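Local coordinates for protein endoglucanase EG-II (Hypocrea jecorina, PDB 3QR3) that hydrolyses internal beta-1,4-glucosidic bonds of cellulose with a TIM-barrel catalytic domain of glycosyl hydrolase family 5, at residues N106-N111 / N148-V153. Residues are numbered along the deposited sequence; the frame is centred on the assembly and turned at random.
Sequences NYARWN and NEPHDV
The guanidinium of R109 lies flat on the imidazole of H151, a worked example of an arginine that stacks on a residue while gripping its backbone. The two planes are 8° apart and their centres 3.9 Å, with NH1 over the middle of the ring. At its edge the same guanidinium grips the H151 carbonyl oxygen end-on: NH1 and NH2 both donate to H151 O, at 2.9 and 3.0 Å. NH1 also bonds Y107 O, a third bond in the guanidinium plane that fixes its rotation. A chain extended from CG to NE delivers the group. Replacing R109 with a leucine would probably leave the H151 and Y107 carbonyls without these donors and the imidazole without one of its stacking partners. H151 ND1 gives a nearly straight bond, in the ring plane, to D152 OD2; NE2 separately bonds T19 O. Y107 turns its ring face to N148, whose ND2 sits above the rim 3.6 Å from Y107 CE2, amide and ring planes 81° apart. With N148 CG anti to its N (chi1 -178°), the side chain runs alongside the tyrosine, and its OD1 accepts from R61. A weak bond from Y107 N to N148 O joins N148 to the type I' turn from N106 to R109. A108 CB also rests on P150 CB, 3.9 Å away. N148-E149-P150 matches the family 5 Asn-Glu-Pro signature. The contact ties loops at the C-terminal, active-site end of adjacent barrel strands: 106-111 follows strand 99-104 and enters strand 109-110, while 148-153 links strand 142-145 to helix 155-171, whose W158 packs against A108, P150 and V153; W186 stacks on H151.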
loop_
_atom_site.group_PDB
_atom_site.type_symbol
_atom_site.label_atom_id
_atom_site.label_comp_id
_atom_site.label_asym_id
_atom_site.label_seq_id
_atom_site.Cartn_x
_atom_site.Cartn_y
_atom_site.Cartn_z
ATOM N N ASN A 106 -3.980 8.080 4.564
ATOM C CA ASN A 106 -4.207 9.293 5.356
ATOM C C ASN A 106 -3.020 10.030 5.983
ATOM O O ASN A 106 -3.217 10.993 6.717
ATOM C CB ASN A 106 -5.263 9.040 6.422
ATOM C CG ASN A 106 -6.663 9.244 5.907
ATOM O OD1 ASN A 106 -7.289 10.264 6.178
ATOM N ND2 ASN A 106 -7.166 8.273 5.155
ATOM N N TYR A 107 -1.804 9.579 5.705
ATOM C CA TYR A 107 -0.605 10.282 6.142
ATOM C C TYR A 107 -0.586 10.504 7.658
ATOM O O TYR A 107 -0.058 11.508 8.137
ATOM C CB TYR A 107 -0.482 11.609 5.387
ATOM C CG TYR A 107 -0.553 11.428 3.887
ATOM C CD1 TYR A 107 -1.775 11.429 3.229
ATOM C CD2 TYR A 107 0.596 11.229 3.135
ATOM C CE1 TYR A 107 -1.852 11.251 1.860
ATOM C CE2 TYR A 107 0.529 11.049 1.750
ATOM C CZ TYR A 107 -0.701 11.064 1.128
ATOM O OH TYR A 107 -0.793 10.886 -0.230
ATOM N N ALA A 108 -1.172 9.556 8.388
ATOM C CA ALA A 108 -1.217 9.568 9.856
ATOM C C ALA A 108 -2.049 10.727 10.383
ATOM O O ALA A 108 -1.891 11.149 11.525
ATOM C CB ALA A 108 0.198 9.594 10.461
ATOM N N ARG A 109 -2.954 11.218 9.550
ATOM C CA ARG A 109 -3.685 12.429 9.859
ATOM C C ARG A 109 -5.167 12.324 9.525
ATOM O O ARG A 109 -5.586 11.499 8.714
ATOM C CB ARG A 109 -3.075 13.610 9.098
ATOM C CG ARG A 109 -1.768 14.134 9.687
ATOM C CD ARG A 109 -1.116 15.129 8.719
ATOM N NE ARG A 109 0.089 15.749 9.272
ATOM C CZ ARG A 109 1.259 15.135 9.389
ATOM N NH1 ARG A 109 1.389 13.867 9.003
ATOM N NH2 ARG A 109 2.301 15.783 9.886
ATOM N N TRP A 110 -5.959 13.170 10.170
ATOM C CA TRP A 110 -7.345 13.364 9.784
ATOM C C TRP A 110 -7.570 14.869 9.699
ATOM O O TRP A 110 -7.500 15.567 10.712
ATOM C CB TRP A 110 -8.261 12.699 10.812
ATOM C CG TRP A 110 -9.742 13.016 10.725
ATOM C CD1 TRP A 110 -10.373 14.155 11.161
ATOM C CD2 TRP A 110 -10.779 12.149 10.238
ATOM N NE1 TRP A 110 -11.734 14.055 10.953
ATOM C CE2 TRP A 110 -12.007 12.834 10.389
ATOM C CE3 TRP A 110 -10.786 10.860 9.685
ATOM C CZ2 TRP A 110 -13.229 12.278 9.998
ATOM C CZ3 TRP A 110 -12.003 10.307 9.295
ATOM C CH2 TRP A 110 -13.208 11.023 9.447
ATOM N N ASN A 111 -7.793 15.370 8.482
ATOM C CA ASN A 111 -8.017 16.803 8.268
ATOM C C ASN A 111 -6.974 17.690 8.954
ATOM O O ASN A 111 -7.312 18.667 9.619
ATOM C CB ASN A 111 -9.438 17.210 8.698
ATOM C CG ASN A 111 -10.511 16.452 7.930
ATOM O OD1 ASN A 111 -10.241 15.898 6.870
ATOM N ND2 ASN A 111 -11.722 16.412 8.467
ATOM N N ASN A 148 -0.878 4.962 5.263
ATOM C CA ASN A 148 -0.045 5.407 4.166
ATOM C C ASN A 148 0.783 6.631 4.570
ATOM O O ASN A 148 0.240 7.642 5.022
ATOM C CB ASN A 148 -0.927 5.749 2.958
ATOM C CG ASN A 148 -0.119 6.188 1.758
ATOM O OD1 ASN A 148 0.529 5.374 1.113
ATOM N ND2 ASN A 148 -0.166 7.479 1.445
ATOM N N GLU A 149 2.098 6.515 4.433
ATOM C CA GLU A 149 3.026 7.652 4.509
ATOM C C GLU A 149 2.888 8.620 5.691
ATOM O O GLU A 149 2.690 9.827 5.490
ATOM C CB GLU A 149 3.041 8.412 3.174
ATOM C CG GLU A 149 3.587 7.537 2.056
ATOM C CD GLU A 149 3.953 8.294 0.802
ATOM O OE1 GLU A 149 3.681 9.505 0.739
ATOM O OE2 GLU A 149 4.529 7.662 -0.117
ATOM N N PRO A 150 3.022 8.100 6.930
ATOM C CA PRO A 150 3.205 9.028 8.043
ATOM C C PRO A 150 4.389 9.924 7.741
ATOM O O PRO A 150 5.365 9.466 7.131
ATOM C CB PRO A 150 3.554 8.102 9.222
ATOM C CG PRO A 150 2.910 6.785 8.867
ATOM C CD PRO A 150 3.112 6.693 7.362
ATOM N N HIS A 151 4.302 11.181 8.158
ATOM C CA HIS A 151 5.402 12.118 7.987
ATOM C C HIS A 151 5.329 13.211 9.043
ATOM O O HIS A 151 4.243 13.600 9.471
ATOM C CB HIS A 151 5.377 12.740 6.591
ATOM C CG HIS A 151 4.155 13.568 6.316
ATOM N ND1 HIS A 151 4.098 14.920 6.578
ATOM C CD2 HIS A 151 2.946 13.233 5.803
ATOM C CE1 HIS A 151 2.907 15.385 6.235
ATOM N NE2 HIS A 151 2.191 14.384 5.753
ATOM N N ASP A 152 6.492 13.708 9.444
ATOM C CA ASP A 152 6.563 14.774 10.425
ATOM C C ASP A 152 5.717 14.450 11.655
ATOM O O ASP A 152 5.004 15.305 12.161
ATOM C CB ASP A 152 6.110 16.088 9.786
ATOM C CG ASP A 152 6.836 16.374 8.477
ATOM O OD1 ASP A 152 8.055 16.637 8.524
ATOM O OD2 ASP A 152 6.192 16.332 7.402
ATOM N N VAL A 153 5.781 13.204 12.122
ATOM C CA VAL A 153 5.151 12.852 13.392
ATOM C C VAL A 153 6.225 12.464 14.416
ATOM O O VAL A 153 7.376 12.230 14.050
ATOM C CB VAL A 153 4.135 11.697 13.235
ATOM C CG1 VAL A 153 3.115 12.019 12.136
ATOM C CG2 VAL A 153 4.856 10.376 12.934
#